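Local coordinates for MPN domain-containing protein (PDB 1OI0), which binds zinc through a JAB1/MPN domain and is probably a metallopeptidase, from a family linked to deubiquitination and the proteasome, at residues K12-A17 with D24-L29; E81-L86 with H94-Y99; S105-C108 with E114-E117. All coordinates share one frame; numbering follows the deposited sequence.

Contact 1. Residues K12-A17 with D24-L29; sequences KTILEA and DEFIAL. With 144 (tris-hydroxymethyl-methyl-ammonium), chain F.
The methyl group of Ala17 sits over one face of the Phe26 ring, its CB 3.8 Å from the ring centroid and 16° off the normal, a CH-pi contact displaced slightly toward the rim. CB comes nearest to CE1, at 3.7 Å. One turn earlier on helix 8-21, Ile14 adds a looser touch, CG2 reaching Phe26 CE2 at 4.3 Å from an oblique direction. With CG of Phe26 anti to its own nitrogen (chi1 159°), the ring swings out to meet the helix.

Beyond these three side chains, Ile14 also packs on Val69, Leu40 and Val97, so the helix lies against the sheet, while Phe26 N is hydrogen-bonded to Ser71 OG just before strand 27-32 begins. The preceding residue, Glu25, turns the other way, toward the ligand pocket. Its carboxylate meets two arms of the bound tris-hydroxymethyl-methyl-ammonium, one oxygen for each: O3 of the ligand donates to OE2 at 2.7 Å, and OE1 lies 2.6 Å from the ligand's O2, the hydroxyl that also sits on the zinc ion. The chain of Glu25 runs extended beyond CG (chi2 -172°) to span this distance. A glutamine here would replace one carboxylate oxygen by an NH2 group, which cannot accept, so one of the two ligand hydroxyls would probably be left facing a donor.

The chemistry thus divides along the backbone: apolar contacts at Phe26 pack the approach to strand 27-32 against helix 8-21, and the adjacent residue presents a carboxylate to the ligand held at the zinc ion.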
loop_
_atom_site.group_PDB
_atom_site.type_symbol
_atom_site.label_atom_id
_atom_site.label_comp_id
_atom_site.label_asym_id
_atom_site.label_seq_id
_atom_site.Cartn_x
_atom_site.Cartn_y
_atom_site.Cartn_z
ATOM N N LYS A 12 6.875 2.929 -7.353
ATOM C CA LYS A 12 6.764 2.815 -8.798
ATOM C C LYS A 12 6.217 1.435 -9.144
ATOM O O LYS A 12 5.328 1.302 -9.980
ATOM C CB LYS A 12 8.128 3.016 -9.464
ATOM C CG LYS A 12 8.074 2.948 -10.981
ATOM C CD LYS A 12 9.447 3.126 -11.607
ATOM C CE LYS A 12 9.362 3.057 -13.127
ATOM N NZ LYS A 12 10.704 3.152 -13.765
ATOM N N THR A 13 6.752 0.410 -8.489
ATOM C CA THR A 13 6.312 -0.960 -8.717
ATOM C C THR A 13 4.826 -1.093 -8.399
ATOM O O THR A 13 4.063 -1.686 -9.164
ATOM C CB THR A 13 7.105 -1.943 -7.833
ATOM O OG1 THR A 13 8.492 -1.888 -8.190
ATOM C CG2 THR A 13 6.596 -3.367 -8.012
ATOM N N ILE A 14 4.418 -0.530 -7.268
ATOM C CA ILE A 14 3.024 -0.592 -6.848
ATOM C C ILE A 14 2.096 0.104 -7.841
ATOM O O ILE A 14 1.089 -0.468 -8.268
ATOM C CB ILE A 14 2.840 0.040 -5.449
ATOM C CG1 ILE A 14 3.481 -0.865 -4.388
ATOM C CG2 ILE A 14 1.357 0.242 -5.149
ATOM C CD1 ILE A 14 3.613 -0.224 -3.015
ATOM N N LEU A 15 2.436 1.333 -8.212
ATOM C CA LEU A 15 1.610 2.089 -9.145
ATOM C C LEU A 15 1.518 1.430 -10.518
ATOM O O LEU A 15 0.477 1.494 -11.173
ATOM C CB LEU A 15 2.143 3.516 -9.274
ATOM C CG LEU A 15 1.966 4.332 -7.990
ATOM C CD1 LEU A 15 2.726 5.630 -8.103
ATOM C CD2 LEU A 15 0.484 4.590 -7.734
ATOM N N GLU A 16 2.598 0.792 -10.954
ATOM C CA GLU A 16 2.588 0.120 -12.249
ATOM C C GLU A 16 1.764 -1.165 -12.165
ATOM O O GLU A 16 1.125 -1.570 -13.135
ATOM C CB GLU A 16 4.017 -0.187 -12.697
ATOM C CG GLU A 16 4.875 1.059 -12.861
ATOM C CD GLU A 16 6.265 0.755 -13.379
ATOM O OE1 GLU A 16 6.913 -0.167 -12.842
ATOM O OE2 GLU A 16 6.717 1.445 -14.318
ATOM N N ALA A 17 1.775 -1.799 -10.997
ATOM C CA ALA A 17 1.015 -3.028 -10.786
ATOM C C ALA A 17 -0.471 -2.687 -10.772
ATOM O O ALA A 17 -1.299 -3.455 -11.265
ATOM C CB ALA A 17 1.418 -3.677 -9.465
ATOM N N ASP A 24 -9.401 -4.037 -11.962
ATOM C CA ASP A 24 -9.448 -4.867 -10.765
ATOM C C ASP A 24 -8.624 -4.196 -9.676
ATOM O O ASP A 24 -7.837 -3.287 -9.951
ATOM C CB ASP A 24 -8.882 -6.262 -11.030
ATOM C CG ASP A 24 -9.745 -7.074 -11.972
ATOM O OD1 ASP A 24 -10.978 -6.883 -11.960
ATOM O OD2 ASP A 24 -9.189 -7.915 -12.708
ATOM N N GLU A 25 -8.817 -4.635 -8.441
ATOM C CA GLU A 25 -8.067 -4.080 -7.330
ATOM C C GLU A 25 -6.843 -4.919 -7.020
ATOM O O GLU A 25 -6.946 -6.058 -6.565
ATOM C CB GLU A 25 -8.955 -3.958 -6.091
ATOM C CG GLU A 25 -10.029 -2.902 -6.248
ATOM C CD GLU A 25 -10.788 -2.629 -4.968
ATOM O OE1 GLU A 25 -10.308 -3.019 -3.882
ATOM O OE2 GLU A 25 -11.862 -2.006 -5.047
ATOM N N PHE A 26 -5.680 -4.352 -7.311
ATOM C CA PHE A 26 -4.417 -5.004 -7.027
ATOM C C PHE A 26 -4.295 -4.998 -5.510
ATOM O O PHE A 26 -4.782 -4.082 -4.844
ATOM C CB PHE A 26 -3.272 -4.183 -7.637
ATOM C CG PHE A 26 -1.923 -4.444 -7.016
ATOM C CD1 PHE A 26 -1.183 -5.569 -7.365
ATOM C CD2 PHE A 26 -1.392 -3.555 -6.082
ATOM C CE1 PHE A 26 0.067 -5.807 -6.797
ATOM C CE2 PHE A 26 -0.142 -3.783 -5.506
ATOM C CZ PHE A 26 0.588 -4.909 -5.864
ATOM N N ILE A 27 -3.689 -6.038 -4.958
ATOM C CA ILE A 27 -3.473 -6.078 -3.521
ATOM C C ILE A 27 -2.235 -6.911 -3.246
ATOM O O ILE A 27 -1.956 -7.885 -3.946
ATOM C CB ILE A 27 -4.691 -6.666 -2.753
ATOM C CG1 ILE A 27 -4.479 -6.502 -1.240
ATOM C CG2 ILE A 27 -4.882 -8.125 -3.113
ATOM C CD1 ILE A 27 -5.727 -6.782 -0.396
ATOM N N ALA A 28 -1.482 -6.503 -2.234
ATOM C CA ALA A 28 -0.271 -7.202 -1.843
ATOM C C ALA A 28 0.084 -6.805 -0.419
ATOM O O ALA A 28 -0.501 -5.880 0.142
ATOM C CB ALA A 28 0.873 -6.840 -2.781
ATOM N N LEU A 29 1.036 -7.522 0.166
ATOM C CA LEU A 29 1.485 -7.211 1.512
ATOM C C LEU A 29 2.775 -6.416 1.386
ATOM O O LEU A 29 3.636 -6.742 0.573
ATOM C CB LEU A 29 1.752 -8.489 2.306
ATOM C CG LEU A 29 0.581 -9.462 2.438
ATOM C CD1 LEU A 29 1.016 -10.667 3.270
ATOM C CD2 LEU A 29 -0.606 -8.761 3.074
HETATM C C1 144 F . -12.947 0.536 -0.802
HETATM N N 144 F . -13.449 -0.504 -1.691
HETATM C C2 144 F . -12.547 -1.697 -1.591
HETATM O O2 144 F . -11.217 -1.882 -1.748
HETATM C C3 144 F . -13.520 0.131 -3.071
HETATM O O3 144 F . -14.001 -0.758 -4.096
HETATM C C4 144 F . -14.774 -0.873 -1.142
HETATM O O4 144 F . -15.145 -1.250 0.363
#

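Contact 2. Residues E81-L86 with H94-Y99; sequences EEDLSL and HIIVCY. With ZN (zinc ion), chain E; 144 (tris-hydroxymethyl-methyl-ammonium), chain F.
Asp83 meets Ile96 where helix 81-89 lies on strand 93-98, two elements of the beta-alpha-beta unit that begins with strand 64-72; His70, His72, Ser80 and Asp83 follow the spacing of the JAMM metal motif of JAB1/MPN domains. Metal coordination dominates. Asp83 chelates the zinc ion with both carboxylate oxygens, OD2 at 2.2 Å and OD1 at 2.4 Å, alongside the NE2 atoms of His70 and His72 and O2 of the bound tris-hydroxymethyl-methyl-ammonium at 2.3 Å. Its CG lies anti to the carbonyl carbon (chi1 -73°), which brings both carboxylate oxygens to the zinc ion.

Van der Waals contact comes from Ile96, whose CD1 methyl lies 3.5 Å from the carboxylate oxygen Asp83 OD2, so the metal site has a hydrocarbon wall beside it.

Hydrogen bonds order the helix and the pocket rim. Ser80 OG binds Asp83 N and Glu82 OE1, the same OE1 to which the ligand's O4 donates weakly, while His94 NE2, 4.4 Å from Leu86 O across the contact, is hydrogen-bonded instead to Phe90 O. Glu82 O accepts both Leu86 N and Ser85 OG, the latter at 2.6 Å and tilted 21° from the carbonyl plane.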
loop_
_atom_site.group_PDB
_atom_site.type_symbol
_atom_site.label_atom_id
_atom_site.label_comp_id
_atom_site.label_asym_id
_atom_site.label_seq_id
_atom_site.Cartn_x
_atom_site.Cartn_y
_atom_site.Cartn_z
ATOM N N GLU A 81 -15.392 1.580 4.810
ATOM C CA GLU A 81 -15.561 0.856 6.062
ATOM C C GLU A 81 -14.928 -0.522 5.900
ATOM O O GLU A 81 -14.315 -1.049 6.830
ATOM C CB GLU A 81 -17.047 0.697 6.397
ATOM C CG GLU A 81 -17.776 1.994 6.698
ATOM C CD GLU A 81 -17.161 2.750 7.855
ATOM O OE1 GLU A 81 -16.847 2.116 8.884
ATOM O OE2 GLU A 81 -16.999 3.982 7.741
ATOM N N GLU A 82 -15.081 -1.097 4.709
ATOM C CA GLU A 82 -14.519 -2.408 4.410
ATOM C C GLU A 82 -13.004 -2.366 4.550
ATOM O O GLU A 82 -12.399 -3.286 5.095
ATOM C CB GLU A 82 -14.878 -2.849 2.986
ATOM C CG GLU A 82 -16.329 -3.264 2.772
ATOM C CD GLU A 82 -17.296 -2.096 2.791
ATOM O OE1 GLU A 82 -16.842 -0.933 2.725
ATOM O OE2 GLU A 82 -18.520 -2.344 2.857
ATOM N N ASP A 83 -12.391 -1.296 4.055
ATOM C CA ASP A 83 -10.944 -1.166 4.143
ATOM C C ASP A 83 -10.497 -1.123 5.594
ATOM O O ASP A 83 -9.508 -1.754 5.964
ATOM C CB ASP A 83 -10.468 0.093 3.421
ATOM C CG ASP A 83 -10.540 -0.038 1.912
ATOM O OD1 ASP A 83 -10.779 -1.160 1.413
ATOM O OD2 ASP A 83 -10.350 0.987 1.227
ATOM N N LEU A 84 -11.229 -0.380 6.412
ATOM C CA LEU A 84 -10.887 -0.279 7.821
ATOM C C LEU A 84 -10.856 -1.659 8.470
ATOM O O LEU A 84 -9.994 -1.931 9.304
ATOM C CB LEU A 84 -11.879 0.634 8.546
ATOM C CG LEU A 84 -11.402 2.069 8.810
ATOM C CD1 LEU A 84 -10.736 2.659 7.577
ATOM C CD2 LEU A 84 -12.585 2.920 9.255
ATOM N N SER A 85 -11.778 -2.537 8.084
ATOM C CA SER A 85 -11.805 -3.880 8.657
ATOM C C SER A 85 -10.593 -4.688 8.192
ATOM O O SER A 85 -10.130 -5.588 8.895
ATOM C CB SER A 85 -13.108 -4.609 8.293
ATOM O OG SER A 85 -13.183 -4.909 6.912
ATOM N N LEU A 86 -10.087 -4.370 7.002
ATOM C CA LEU A 86 -8.911 -5.046 6.467
ATOM C C LEU A 86 -7.677 -4.558 7.232
ATOM O O LEU A 86 -6.831 -5.350 7.650
ATOM C CB LEU A 86 -8.739 -4.726 4.975
ATOM C CG LEU A 86 -7.386 -5.136 4.376
ATOM C CD1 LEU A 86 -7.275 -6.659 4.342
ATOM C CD2 LEU A 86 -7.241 -4.565 2.973
ATOM N N HIS A 94 -1.048 0.671 5.916
ATOM C CA HIS A 94 -1.842 0.266 4.768
ATOM C C HIS A 94 -1.950 1.368 3.732
ATOM O O HIS A 94 -2.473 2.446 3.997
ATOM C CB HIS A 94 -3.228 -0.179 5.237
ATOM C CG HIS A 94 -3.187 -1.302 6.226
ATOM N ND1 HIS A 94 -3.078 -1.093 7.585
ATOM C CD2 HIS A 94 -3.168 -2.644 6.049
ATOM C CE1 HIS A 94 -2.994 -2.258 8.201
ATOM N NE2 HIS A 94 -3.046 -3.215 7.293
ATOM N N ILE A 95 -1.441 1.081 2.539
ATOM C CA ILE A 95 -1.460 2.043 1.451
ATOM C C ILE A 95 -2.602 1.797 0.472
ATOM O O ILE A 95 -2.958 0.658 0.189
ATOM C CB ILE A 95 -0.141 1.989 0.650
ATOM C CG1 ILE A 95 1.029 2.379 1.552
ATOM C CG2 ILE A 95 -0.229 2.892 -0.580
ATOM C CD1 ILE A 95 2.384 2.183 0.900
ATOM N N ILE A 96 -3.187 2.882 -0.010
ATOM C CA ILE A 96 -4.229 2.792 -1.026
ATOM C C ILE A 96 -3.749 3.655 -2.181
ATOM O O ILE A 96 -3.356 4.807 -1.980
ATOM C CB ILE A 96 -5.591 3.359 -0.560
ATOM C CG1 ILE A 96 -6.168 2.504 0.569
ATOM C CG2 ILE A 96 -6.570 3.388 -1.744
ATOM C CD1 ILE A 96 -7.527 2.971 1.042
ATOM N N VAL A 97 -3.742 3.091 -3.384
ATOM C CA VAL A 97 -3.356 3.848 -4.565
ATOM C C VAL A 97 -4.646 3.916 -5.364
ATOM O O VAL A 97 -5.494 3.033 -5.249
ATOM C CB VAL A 97 -2.227 3.154 -5.379
ATOM C CG1 VAL A 97 -0.994 2.987 -4.507
ATOM C CG2 VAL A 97 -2.689 1.817 -5.900
ATOM N N CYS A 98 -4.805 4.957 -6.169
ATOM C CA CYS A 98 -6.045 5.119 -6.914
ATOM C C CYS A 98 -5.823 5.655 -8.318
ATOM O O CYS A 98 -4.779 6.229 -8.623
ATOM C CB CYS A 98 -6.957 6.073 -6.131
ATOM S SG CYS A 98 -6.070 7.584 -5.607
ATOM N N TYR A 99 -6.823 5.455 -9.168
ATOM C CA TYR A 99 -6.781 5.936 -10.542
ATOM C C TYR A 99 -6.521 7.445 -10.485
ATOM O O TYR A 99 -7.047 8.131 -9.612
ATOM C CB TYR A 99 -8.133 5.671 -11.203
ATOM C CG TYR A 99 -8.179 6.034 -12.663
ATOM C CD1 TYR A 99 -7.640 5.186 -13.626
ATOM C CD2 TYR A 99 -8.726 7.249 -13.077
ATOM C CE1 TYR A 99 -7.641 5.532 -14.966
ATOM C CE2 TYR A 99 -8.729 7.612 -14.421
ATOM C CZ TYR A 99 -8.183 6.747 -15.357
ATOM O OH TYR A 99 -8.155 7.101 -16.684
HETATM ZN ZN ZN E . -10.393 -0.043 -0.682
HETATM C C1 144 F . -12.947 0.536 -0.802
HETATM N N 144 F . -13.449 -0.504 -1.691
HETATM C C2 144 F . -12.547 -1.697 -1.591
HETATM O O2 144 F . -11.217 -1.882 -1.748
HETATM C C3 144 F . -13.520 0.131 -3.071
HETATM O O3 144 F . -14.001 -0.758 -4.096
HETATM C C4 144 F . -14.774 -0.873 -1.142
HETATM O O4 144 F . -15.145 -1.250 0.363
#

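Contact 3. Residues S105-C108 with E114-E117; sequences SWKC and EEVE
Cys108 and Val116 face each other in the antiparallel hairpin of strands 106-110 and 115-116, held by one direct bond, Val116 N to Cys108 O at 2.9 Å. The return link is indirect: a water accepts from Cys108 N and donates to Val116 O. Glu115 CA adds a CA-H...O contact to Cys108 O at 3.3 Å.

Among the side chains, Cys108 SG and Val116 CG2 touch at 4.0 Å, and both residues pack on Tyr93 of strand 93-98, which lies on the far side of strand 106-110 from strand 115-116. Cys108 is buried, with Ile95 and Leu118 also against it. Its SG stands anti to the backbone nitrogen (chi1 -170°), which turns the sulfur inward.

On the other face Lys107 and Glu115 cross obliquely. Methylene CD of the lysine comes 3.9 Å from Glu115 OE1, whereas NZ stays 4.5 Å from that oxygen, too far for a salt bridge.

The pairing is therefore light: one direct backbone hydrogen bond, a bridging water and a small apolar contact attach the short outermost strand, and the opposite charges probably contribute only a diffuse attraction at the surface.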
loop_
_atom_site.group_PDB
_atom_site.type_symbol
_atom_site.label_atom_id
_atom_site.label_comp_id
_atom_site.label_asym_id
_atom_site.label_seq_id
_atom_site.Cartn_x
_atom_site.Cartn_y
_atom_site.Cartn_z
ATOM N N SER A 105 -0.641 9.480 -6.624
ATOM C CA SER A 105 -1.951 8.871 -6.431
ATOM C C SER A 105 -1.927 7.776 -5.366
ATOM O O SER A 105 -2.308 6.636 -5.626
ATOM C CB SER A 105 -2.446 8.291 -7.758
ATOM O OG SER A 105 -2.552 9.310 -8.736
ATOM N N TRP A 106 -1.486 8.132 -4.165
ATOM C CA TRP A 106 -1.412 7.174 -3.075
ATOM C C TRP A 106 -1.477 7.852 -1.714
ATOM O O TRP A 106 -1.108 9.019 -1.569
ATOM C CB TRP A 106 -0.113 6.372 -3.164
ATOM C CG TRP A 106 1.129 7.196 -2.941
ATOM C CD1 TRP A 106 1.806 7.927 -3.873
ATOM C CD2 TRP A 106 1.820 7.390 -1.700
ATOM N NE1 TRP A 106 2.880 8.564 -3.290
ATOM C CE2 TRP A 106 2.909 8.252 -1.956
ATOM C CE3 TRP A 106 1.622 6.920 -0.396
ATOM C CZ2 TRP A 106 3.798 8.652 -0.957
ATOM C CZ3 TRP A 106 2.506 7.317 0.601
ATOM C CH2 TRP A 106 3.582 8.178 0.312
ATOM N N LYS A 107 -1.950 7.104 -0.725
ATOM C CA LYS A 107 -2.051 7.579 0.653
ATOM C C LYS A 107 -1.824 6.390 1.581
ATOM O O LYS A 107 -2.130 5.253 1.227
ATOM C CB LYS A 107 -3.428 8.197 0.919
ATOM C CG LYS A 107 -3.737 9.414 0.069
ATOM C CD LYS A 107 -5.085 10.010 0.427
ATOM C CE LYS A 107 -5.405 11.209 -0.449
ATOM N NZ LYS A 107 -4.365 12.268 -0.332
ATOM N N CYS A 108 -1.274 6.647 2.765
ATOM C CA CYS A 108 -1.020 5.581 3.725
ATOM C C CYS A 108 -1.846 5.805 4.987
ATOM O O CYS A 108 -2.076 6.945 5.399
ATOM C CB CYS A 108 0.472 5.528 4.082
ATOM S SG CYS A 108 0.973 4.068 5.032
ATOM N N GLU A 114 -6.415 5.870 10.063
ATOM C CA GLU A 114 -6.014 7.271 10.119
ATOM C C GLU A 114 -4.844 7.484 9.163
ATOM O O GLU A 114 -3.926 6.665 9.113
ATOM C CB GLU A 114 -5.595 7.631 11.545
ATOM C CG GLU A 114 -6.689 7.443 12.581
ATOM C CD GLU A 114 -6.165 7.540 13.999
ATOM O OE1 GLU A 114 -5.482 8.538 14.314
ATOM O OE2 GLU A 114 -6.438 6.620 14.799
ATOM N N GLU A 115 -4.871 8.575 8.405
ATOM C CA GLU A 115 -3.799 8.851 7.460
ATOM C C GLU A 115 -2.493 9.153 8.182
ATOM O O GLU A 115 -2.457 9.960 9.109
ATOM C CB GLU A 115 -4.156 10.031 6.558
ATOM C CG GLU A 115 -3.204 10.197 5.378
ATOM C CD GLU A 115 -3.591 11.348 4.470
ATOM O OE1 GLU A 115 -4.777 11.433 4.091
ATOM O OE2 GLU A 115 -2.708 12.162 4.129
ATOM N N VAL A 116 -1.424 8.499 7.749
ATOM C CA VAL A 116 -0.111 8.701 8.350
ATOM C C VAL A 116 0.908 8.929 7.242
ATOM O O VAL A 116 0.663 8.598 6.083
ATOM C CB VAL A 116 0.320 7.478 9.184
ATOM C CG1 VAL A 116 -0.658 7.255 10.329
ATOM C CG2 VAL A 116 0.402 6.250 8.301
ATOM N N GLU A 117 2.057 9.494 7.598
ATOM C CA GLU A 117 3.085 9.763 6.608
ATOM C C GLU A 117 4.004 8.576 6.344
ATOM O O GLU A 117 4.159 7.677 7.174
ATOM C CB GLU A 117 3.970 10.935 7.046
ATOM C CG GLU A 117 3.264 12.241 7.365
ATOM C CD GLU A 117 4.257 13.320 7.760
ATOM O OE1 GLU A 117 5.441 12.976 7.964
ATOM O OE2 GLU A 117 3.863 14.500 7.874
HETATM O O HOH W 1 -0.332 9.288 3.456
#

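Overall arrangement
All three contacts draw on the same mixed sheet. Contacts 1 and 2, with centres about 12 Å apart, approach the bound tris-hydroxymethyl-methyl-ammonium from different parts of the fold, one bringing Glu25 and the other Glu82 and Asp83. They also join in the core, where Ile14 CG2 packs on Val97 CG1 at 3.7 Å. Contacts 2 and 3 are closer, about 10 Å between centres, because strands 93-98 and 106-110 are neighbours: Ile96 N lies 2.9 Å from Lys107 O, probably a hydrogen bond. Contact 3 is farther from the pocket, the side chain of Lys107 about 11 Å from the zinc ion, with its centre about 15 Å from that of contact 1, across the chain's centre.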